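Local coordinates for FEZ-1 protein (Fluoribacter gormanii, PDB 5WCK) that probably hydrolyses the beta-lactam ring of antibiotics, acting as a monomeric zinc-dependent metallo-beta-lactamase of subclass B3, at residues E194-S199 with N251-E256; S107-A112 with I187-I192. The protein carries 2 engineered substitutions. One frame throughout, in Å; residues are numbered along the deposited sequence.

Interaction 1 of 2, residues E194-S199 with N251-E256; sequences EDYKHS and NDFYTE
Phe253 lies with one ring face under the CB of Tyr196, and this pair makes the heart of a helix-helix packing on the outside of the metallo-beta-lactamase alpha-beta/beta-alpha sandwich. Helices 192-204 and 239-262 run nearly antiparallel here, their local axes 157° apart in direction and 10.9 Å apart at closest approach, wide enough for an aromatic ring to sit between them. Phe253 fills that gap: CG is anti to the backbone N (chi1 165°), which sends the ring across to helix 192-204. Tyr196 CB rests 3.7 Å from the centroid of the Phe253 ring, a CH-pi contact over the face, with Phe253 CE1 its nearest atom at 3.4 Å. The two rings are roughly parallel but slid so far apart, 5.1 Å between centroids, that they barely overlap. Tyr196 thus gives Phe253 the base of its side chain, while its ring leads away into the protein, passing close to the zinc ligand His149; its OH hydrogen-bonds Gly176 O. Ala193 and Ile200 of the same helix also touch Phe253. On the more open flank the extended aliphatic chain of Lys197 crosses Phe253 at about a right angle, CE lying at the ring edge. Tyr254 crosses the same chain similarly, its OH 3.5 Å from Lys197 CG.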
ATOM      1  N   GLU A 194       0.660  20.456   4.719  1.00  7.08           N
ATOM      2  CA  GLU A 194       1.792  20.244   5.626  0.50  8.36           C
ATOM      3  C   GLU A 194       2.141  18.751   5.673  1.00  7.03           C
ATOM      4  O   GLU A 194       3.323  18.371   5.741  1.00  6.48           O
ATOM      5  CB  GLU A 194       1.455  20.784   7.013  0.50 12.60           C
ATOM      6  CG  GLU A 194       1.203  22.285   7.016  0.50 13.29           C
ATOM      7  CD  GLU A 194       0.724  22.799   8.365  0.50 28.16           C
ATOM      8  OE1 GLU A 194       1.353  22.427   9.376  0.50 26.41           O
ATOM      9  OE2 GLU A 194      -0.287  23.543   8.407  0.50 21.77           O
ATOM     10  N   ASP A 195       1.106  17.908   5.629  1.00  5.84           N
ATOM     11  CA  ASP A 195       1.257  16.457   5.670  1.00  5.88           C
ATOM     12  C   ASP A 195       1.973  15.942   4.410  1.00  6.11           C
ATOM     13  O   ASP A 195       2.921  15.153   4.519  1.00  6.97           O
ATOM     14  CB  ASP A 195      -0.100  15.783   5.902  1.00  6.23           C
ATOM     15  CG  ASP A 195      -0.484  15.687   7.375  1.00  6.75           C
ATOM     16  OD1 ASP A 195       0.240  16.252   8.247  1.00  9.19           O
ATOM     17  OD2 ASP A 195      -1.515  15.045   7.655  1.00  7.77           O
ATOM     18  N   TYR A 196       1.530  16.375   3.229  1.00  5.02           N
ATOM     19  CA  TYR A 196       2.219  15.999   1.979  1.00  5.63           C
ATOM     20  C   TYR A 196       3.692  16.430   2.049  1.00  6.25           C
ATOM     21  O   TYR A 196       4.586  15.677   1.602  1.00  5.09           O
ATOM     22  CB  TYR A 196       1.555  16.639   0.755  1.00  5.58           C
ATOM     23  CG  TYR A 196       0.377  15.898   0.172  1.00  5.20           C
ATOM     24  CD1 TYR A 196       0.562  14.816  -0.671  1.00  6.00           C
ATOM     25  CD2 TYR A 196      -0.924  16.333   0.365  1.00  5.24           C
ATOM     26  CE1 TYR A 196      -0.504  14.160  -1.275  1.00  3.87           C
ATOM     27  CE2 TYR A 196      -2.009  15.661  -0.185  1.00  5.00           C
ATOM     28  CZ  TYR A 196      -1.796  14.584  -1.036  1.00  5.35           C
ATOM     29  OH  TYR A 196      -2.851  13.938  -1.636  1.00  5.33           O
ATOM     30  N   LYS A 197       3.944  17.632   2.564  1.00  5.22           N
ATOM     31  CA  LYS A 197       5.332  18.141   2.627  1.00  6.65           C
ATOM     32  C   LYS A 197       6.183  17.266   3.541  1.00  6.55           C
ATOM     33  O   LYS A 197       7.330  16.946   3.226  1.00  6.18           O
ATOM     34  CB  LYS A 197       5.339  19.615   3.039  1.00  6.98           C
ATOM     35  CG  LYS A 197       4.738  20.523   1.981  1.00  7.58           C
ATOM     36  CD  LYS A 197       4.495  21.947   2.439  1.00  7.61           C
ATOM     37  CE  LYS A 197       3.641  22.737   1.473  1.00  7.96           C
ATOM     38  NZ  LYS A 197       3.443  24.124   1.980  1.00 10.70           N
ATOM     39  N   HIS A 198       5.605  16.846   4.661  1.00  4.97           N
ATOM     40  CA  HIS A 198       6.279  15.933   5.564  1.00  6.49           C
ATOM     41  C   HIS A 198       6.568  14.606   4.861  1.00  6.53           C
ATOM     42  O   HIS A 198       7.667  14.064   4.977  1.00  6.57           O
ATOM     43  CB  HIS A 198       5.457  15.715   6.839  1.00  7.01           C
ATOM     44  CG  HIS A 198       6.077  14.727   7.756  1.00  9.63           C
ATOM     45  ND1 HIS A 198       7.244  15.002   8.452  1.00 14.94           N
ATOM     46  CD2 HIS A 198       5.729  13.465   8.065  1.00 13.22           C
ATOM     47  CE1 HIS A 198       7.562  13.939   9.176  1.00 11.46           C
ATOM     48  NE2 HIS A 198       6.677  12.986   8.944  1.00 13.76           N
ATOM     49  N   SER A 199       5.583  14.077   4.125  1.00  5.70           N
ATOM     50  CA  SER A 199       5.767  12.827   3.397  1.00  5.19           C
ATOM     51  C   SER A 199       6.931  12.951   2.406  1.00  4.83           C
ATOM     52  O   SER A 199       7.712  12.023   2.233  1.00  4.83           O
ATOM     53  CB  SER A 199       4.536  12.409   2.684  1.00  5.57           C
ATOM     54  OG  SER A 199       3.547  11.997   3.602  1.00  6.79           O
ATOM     55  N   ASN A 251       7.350  16.834  -7.111  1.00  6.97           N
ATOM     56  CA  ASN A 251       7.174  17.907  -8.067  1.00 10.64           C
ATOM     57  C   ASN A 251       5.684  18.039  -8.430  1.00  9.30           C
ATOM     58  O   ASN A 251       5.172  19.152  -8.522  1.00  9.70           O
ATOM     59  CB  ASN A 251       8.074  17.695  -9.285  1.00  9.41           C
ATOM     60  CG  ASN A 251       9.524  18.021  -8.977  1.00 16.11           C
ATOM     61  OD1 ASN A 251       9.802  18.829  -8.093  1.00 17.08           O
ATOM     62  ND2 ASN A 251      10.450  17.383  -9.682  1.00 16.27           N
ATOM     63  N   ASP A 252       4.982  16.912  -8.631  1.00  6.70           N
ATOM     64  CA  ASP A 252       3.544  16.908  -8.951  1.00  6.14           C
ATOM     65  C   ASP A 252       2.748  17.615  -7.841  1.00  7.08           C
ATOM     66  O   ASP A 252       1.800  18.360  -8.121  1.00  7.83           O
ATOM     67  CB  ASP A 252       3.008  15.491  -9.153  1.00  6.83           C
ATOM     68  CG  ASP A 252       3.520  14.770 -10.393  1.00 10.54           C
ATOM     69  OD1 ASP A 252       4.102  15.449 -11.271  1.00 11.96           O
ATOM     70  OD2 ASP A 252       3.355  13.502 -10.464  1.00 11.52           O
ATOM     71  N   PHE A 253       3.119  17.372  -6.583  1.00  6.84           N
ATOM     72  CA  PHE A 253       2.445  17.991  -5.464  1.00  4.88           C
ATOM     73  C   PHE A 253       2.620  19.513  -5.545  1.00  5.14           C
ATOM     74  O   PHE A 253       1.635  20.269  -5.431  1.00  6.60           O
ATOM     75  CB  PHE A 253       2.932  17.454  -4.112  1.00  6.68           C
ATOM     76  CG  PHE A 253       2.502  18.327  -2.964  1.00  5.73           C
ATOM     77  CD1 PHE A 253       1.224  18.240  -2.437  1.00  4.74           C
ATOM     78  CD2 PHE A 253       3.349  19.292  -2.445  1.00  5.38           C
ATOM     79  CE1 PHE A 253       0.813  19.092  -1.432  1.00  6.06           C
ATOM     80  CE2 PHE A 253       2.947  20.134  -1.425  1.00  8.42           C
ATOM     81  CZ  PHE A 253       1.678  20.034  -0.921  1.00  6.86           C
ATOM     82  N   TYR A 254       3.858  19.973  -5.745  1.00  5.99           N
ATOM     83  CA  TYR A 254       4.125  21.409  -5.815  1.00  7.07           C
ATOM     84  C   TYR A 254       3.514  22.044  -7.064  1.00  6.61           C
ATOM     85  O   TYR A 254       3.110  23.209  -7.030  1.00  8.31           O
ATOM     86  CB  TYR A 254       5.612  21.716  -5.651  1.00  7.68           C
ATOM     87  CG  TYR A 254       6.032  21.797  -4.206  1.00  6.16           C
ATOM     88  CD1 TYR A 254       5.895  22.976  -3.492  1.00  7.19           C
ATOM     89  CD2 TYR A 254       6.475  20.682  -3.524  1.00  5.24           C
ATOM     90  CE1 TYR A 254       6.237  23.053  -2.158  1.00  7.92           C
ATOM     91  CE2 TYR A 254       6.817  20.737  -2.193  1.00  7.50           C
ATOM     92  CZ  TYR A 254       6.700  21.926  -1.508  1.00  8.01           C
ATOM     93  OH  TYR A 254       7.047  21.964  -0.202  1.00  8.79           O
ATOM     94  N   THR A 255       3.427  21.293  -8.161  1.00  6.59           N
ATOM     95  CA  THR A 255       2.741  21.765  -9.350  1.00  7.82           C
ATOM     96  C   THR A 255       1.253  22.014  -9.041  1.00  7.69           C
ATOM     97  O   THR A 255       0.669  23.023  -9.504  1.00  7.74           O
ATOM     98  CB  THR A 255       2.915  20.796 -10.524  1.00 10.92           C
ATOM     99  OG1 THR A 255       4.301  20.818 -10.865  1.00  9.66           O
ATOM    100  CG2 THR A 255       2.078  21.199 -11.724  1.00  9.95           C
ATOM    101  N   GLU A 256       0.625  21.085  -8.323  1.00  6.97           N
ATOM    102  CA  GLU A 256      -0.804  21.206  -7.995  1.00  7.26           C
ATOM    103  C   GLU A 256      -1.004  22.343  -6.986  1.00  7.79           C
ATOM    104  O   GLU A 256      -1.966  23.094  -7.069  1.00  7.88           O
ATOM    105  CB  GLU A 256      -1.378  19.887  -7.480  1.00  8.23           C
ATOM    106  CG  GLU A 256      -2.849  19.950  -7.172  1.00  9.34           C
ATOM    107  CD  GLU A 256      -3.792  20.315  -8.317  1.00 10.91           C
ATOM    108  OE1 GLU A 256      -4.937  20.744  -8.002  1.00 12.67           O
ATOM    109  OE2 GLU A 256      -3.401  20.151  -9.514  1.00 10.16           O
TER

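Interaction 2 of 2, residues S107-A112 with I187-I192; sequences SDFHYA and ITYPKI
Tyr189 points an edge at the middle of the Phe109 ring: its CD2 stands over the ring centre, 3.4 Å above the plane, nearly equidistant from all six ring carbons. The T-shaped pair, with planes at 71°, ties two loops of the metallo-beta-lactamase fold beside the zinc site: the one between helix 95-103 and strand 126-128, and the one leading into helix 192-204. Phe109 CG sits between the backbone N and the carbonyl carbon (chi1 80°), and His110 CB lies over the rim of the opposite ring face. Ile192 CD1 supports the far end of the ring, 3.8 Å from Phe109 CE2. Ile192 also backs Tyr189, its CA over the centre of that ring, within the type I turn Tyr189-Ile192. On the first loop, Asp108 OD1 accepts the backbone N-H groups of both His110 and Tyr111, an Asx turn and Asx motif that fold the chain around Phe109. Tyr111 then meets the zinc ligand His73 ring to ring. The polar link across the loops is a single hydrogen bond between Thr188 OG1, which has a second partner in Asn186 OD1, and Phe109 O; the two oxygens are 2.8 Å apart, with OG1 tilted 26° from the carbonyl plane.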
ATOM      1  N   SER A 107     -16.472   8.707   7.082  1.00  8.81           N
ATOM      2  CA  SER A 107     -15.749   9.775   7.755  1.00  9.19           C
ATOM      3  C   SER A 107     -14.589  10.341   6.913  1.00  8.24           C
ATOM      4  O   SER A 107     -13.801  11.139   7.404  1.00 11.53           O
ATOM      5  CB  SER A 107     -15.240   9.355   9.101  1.00 13.57           C
ATOM      6  OG  SER A 107     -14.182   8.398   8.970  1.00 13.27           O
ATOM      7  N   ASP A 108     -14.479   9.925   5.655  1.00  8.21           N
ATOM      8  CA  ASP A 108     -13.338  10.339   4.823  1.00  9.71           C
ATOM      9  C   ASP A 108     -13.359  11.864   4.663  1.00 10.21           C
ATOM     10  O   ASP A 108     -14.403  12.452   4.356  1.00  9.39           O
ATOM     11  CB  ASP A 108     -13.410   9.645   3.466  1.00  7.70           C
ATOM     12  CG  ASP A 108     -12.167   9.822   2.612  1.00 10.58           C
ATOM     13  OD1 ASP A 108     -11.957  10.949   2.083  1.00  7.84           O
ATOM     14  OD2 ASP A 108     -11.435   8.824   2.483  1.00  9.12           O
ATOM     15  N   PHE A 109     -12.197  12.505   4.844  1.00  6.92           N
ATOM     16  CA  PHE A 109     -12.112  13.961   4.794  1.00  6.62           C
ATOM     17  C   PHE A 109     -12.567  14.515   3.457  1.00  8.44           C
ATOM     18  O   PHE A 109     -12.976  15.696   3.393  1.00  9.34           O
ATOM     19  CB  PHE A 109     -10.698  14.482   5.088  1.00  7.60           C
ATOM     20  CG  PHE A 109      -9.733  14.404   3.923  1.00  9.15           C
ATOM     21  CD1 PHE A 109      -8.952  13.277   3.726  1.00 10.36           C
ATOM     22  CD2 PHE A 109      -9.592  15.474   3.043  1.00  8.26           C
ATOM     23  CE1 PHE A 109      -8.063  13.214   2.661  1.00 10.38           C
ATOM     24  CE2 PHE A 109      -8.707  15.402   1.978  1.00  9.76           C
ATOM     25  CZ  PHE A 109      -7.943  14.274   1.800  1.00  8.51           C
ATOM     26  N   HIS A 110     -12.454  13.716   2.385  1.00  7.05           N
ATOM     27  CA  HIS A 110     -12.754  14.176   1.052  1.00  8.70           C
ATOM     28  C   HIS A 110     -14.007  13.519   0.469  1.00  9.39           C
ATOM     29  O   HIS A 110     -14.777  14.199  -0.216  1.00  9.62           O
ATOM     30  CB  HIS A 110     -11.566  13.957   0.104  1.00  8.39           C
ATOM     31  CG  HIS A 110     -11.777  14.656  -1.186  1.00  7.87           C
ATOM     32  ND1 HIS A 110     -11.565  16.008  -1.335  1.00  9.58           N
ATOM     33  CD2 HIS A 110     -12.236  14.218  -2.362  1.00  8.13           C
ATOM     34  CE1 HIS A 110     -11.881  16.352  -2.560  1.00  8.66           C
ATOM     35  NE2 HIS A 110     -12.298  15.288  -3.201  1.00  9.50           N
ATOM     36  N   TYR A 111     -14.182  12.207   0.709  1.00  8.06           N
ATOM     37  CA  TYR A 111     -15.170  11.363  -0.022  1.00  9.44           C
ATOM     38  C   TYR A 111     -16.358  10.975   0.878  1.00  9.93           C
ATOM     39  O   TYR A 111     -17.154  10.119   0.497  1.00 11.03           O
ATOM     40  CB  TYR A 111     -14.512  10.098  -0.578  1.00  9.95           C
ATOM     41  CG  TYR A 111     -13.443  10.367  -1.609  1.00  7.49           C
ATOM     42  CD1 TYR A 111     -13.760  10.789  -2.888  1.00  7.74           C
ATOM     43  CD2 TYR A 111     -12.103  10.217  -1.276  1.00  7.40           C
ATOM     44  CE1 TYR A 111     -12.766  11.036  -3.830  1.00  9.08           C
ATOM     45  CE2 TYR A 111     -11.101  10.506  -2.189  1.00  7.93           C
ATOM     46  CZ  TYR A 111     -11.429  10.913  -3.465  1.00  8.53           C
ATOM     47  OH  TYR A 111     -10.463  11.189  -4.404  1.00  9.08           O
ATOM     48  N   ALA A 112     -16.509  11.637   2.036  1.00 10.06           N
ATOM     49  CA  ALA A 112     -17.630  11.338   2.983  1.00  9.53           C
ATOM     50  C   ALA A 112     -18.983  11.368   2.268  1.00 10.54           C
ATOM     51  O   ALA A 112     -19.877  10.565   2.606  1.00 13.55           O
ATOM     52  CB  ALA A 112     -17.609  12.304   4.133  1.00 12.91           C
ATOM     53  N   ILE A 187     -11.129  22.594   4.619  1.00  6.82           N
ATOM     54  CA  ILE A 187     -12.048  22.753   5.759  1.00  8.65           C
ATOM     55  C   ILE A 187     -12.030  21.545   6.697  1.00  9.48           C
ATOM     56  O   ILE A 187     -12.141  21.731   7.925  1.00  9.53           O
ATOM     57  CB  ILE A 187     -13.463  23.029   5.217  1.00  7.94           C
ATOM     58  CG1 ILE A 187     -13.531  24.336   4.426  1.00  9.36           C
ATOM     59  CG2 ILE A 187     -14.522  22.950   6.316  1.00 10.67           C
ATOM     60  CD1 ILE A 187     -13.331  25.596   5.245  1.00 14.02           C
ATOM     61  N   THR A 188     -11.914  20.322   6.148  1.00  6.78           N
ATOM     62  CA  THR A 188     -12.010  19.117   6.972  1.00  7.86           C
ATOM     63  C   THR A 188     -10.631  18.619   7.432  1.00  7.10           C
ATOM     64  O   THR A 188     -10.518  17.948   8.452  1.00  8.92           O
ATOM     65  CB  THR A 188     -12.768  18.017   6.224  1.00  7.76           C
ATOM     66  OG1 THR A 188     -12.048  17.736   5.018  1.00  8.06           O
ATOM     67  CG2 THR A 188     -14.194  18.421   5.902  1.00 11.31           C
ATOM     68  N   TYR A 189      -9.595  18.914   6.640  1.00  7.01           N
ATOM     69  CA  TYR A 189      -8.223  18.404   6.846  1.00  8.21           C
ATOM     70  C   TYR A 189      -7.244  19.551   6.664  1.00  7.20           C
ATOM     71  O   TYR A 189      -6.523  19.627   5.679  1.00  8.53           O
ATOM     72  CB  TYR A 189      -8.001  17.256   5.864  1.00  8.29           C
ATOM     73  CG  TYR A 189      -6.702  16.479   5.909  1.00  6.60           C
ATOM     74  CD1 TYR A 189      -5.774  16.580   6.936  1.00  8.02           C
ATOM     75  CD2 TYR A 189      -6.420  15.609   4.865  1.00  7.06           C
ATOM     76  CE1 TYR A 189      -4.592  15.850   6.923  1.00  6.61           C
ATOM     77  CE2 TYR A 189      -5.269  14.841   4.856  1.00  6.69           C
ATOM     78  CZ  TYR A 189      -4.327  14.997   5.858  1.00  6.34           C
ATOM     79  OH  TYR A 189      -3.189  14.229   5.830  1.00  7.37           O
ATOM     80  N   PRO A 190      -7.204  20.524   7.598  1.00  6.63           N
ATOM     81  CA  PRO A 190      -6.400  21.720   7.390  1.00  7.00           C
ATOM     82  C   PRO A 190      -4.904  21.478   7.166  1.00  7.54           C
ATOM     83  O   PRO A 190      -4.258  22.269   6.460  1.00  8.04           O
ATOM     84  CB  PRO A 190      -6.607  22.522   8.685  1.00  7.91           C
ATOM     85  CG  PRO A 190      -7.933  22.022   9.216  1.00 10.02           C
ATOM     86  CD  PRO A 190      -8.036  20.576   8.814  1.00  9.26           C
ATOM     87  N   LYS A 191      -4.380  20.399   7.747  1.00  8.60           N
ATOM     88  CA  LYS A 191      -2.921  20.146   7.646  1.00  8.37           C
ATOM     89  C   LYS A 191      -2.579  19.316   6.398  1.00  9.28           C
ATOM     90  O   LYS A 191      -1.443  18.820   6.285  1.00  7.87           O
ATOM     91  CB  LYS A 191      -2.429  19.433   8.904  1.00  9.44           C
ATOM     92  CG  LYS A 191      -2.474  20.311  10.149  1.00 12.58           C
ATOM     93  CD  LYS A 191      -1.831  19.716  11.367  1.00 18.63           C
ATOM     94  CE  LYS A 191      -1.820  20.707  12.512  1.00 32.51           C
ATOM     95  NZ  LYS A 191      -1.237  20.112  13.739  1.00 46.28           N
ATOM     96  N   ILE A 192      -3.517  19.162   5.457  1.00  7.02           N
ATOM     97  CA  ILE A 192      -3.275  18.303   4.285  1.00  6.12           C
ATOM     98  C   ILE A 192      -1.951  18.676   3.596  1.00  7.60           C
ATOM     99  O   ILE A 192      -1.172  17.765   3.300  1.00  6.36           O
ATOM    100  CB  ILE A 192      -4.463  18.304   3.295  1.00  6.09           C
ATOM    101  CG1 ILE A 192      -4.233  17.316   2.140  1.00  6.22           C
ATOM    102  CG2 ILE A 192      -4.822  19.702   2.804  1.00  6.96           C
ATOM    103  CD1 ILE A 192      -5.434  17.114   1.272  1.00  7.06           C
TER

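How the interactions relate
Both contacts mix core and surface: in interaction 1 Tyr196 and Phe253 are buried and Tyr254 exposed, in interaction 2 Tyr189 and Ile192 are buried and Thr188 exposed. They share helix 192-204, which carries one half of interaction 1. They touch where Tyr189 OH probably hydrogen-bonds Asp195 OD2, the two oxygens 2.6 Å apart. Interaction 1 joins two helices by aromatic and van der Waals packing, with no hydrogen bond between the segments; interaction 2 joins two loops, the second running into the first turn of helix 192-204, and adds a side-chain-to-backbone hydrogen bond to an edge-to-face aromatic pair. Tyr181 touches both Tyr196 and Phe109, which lie near the zinc ligands His73 and His149.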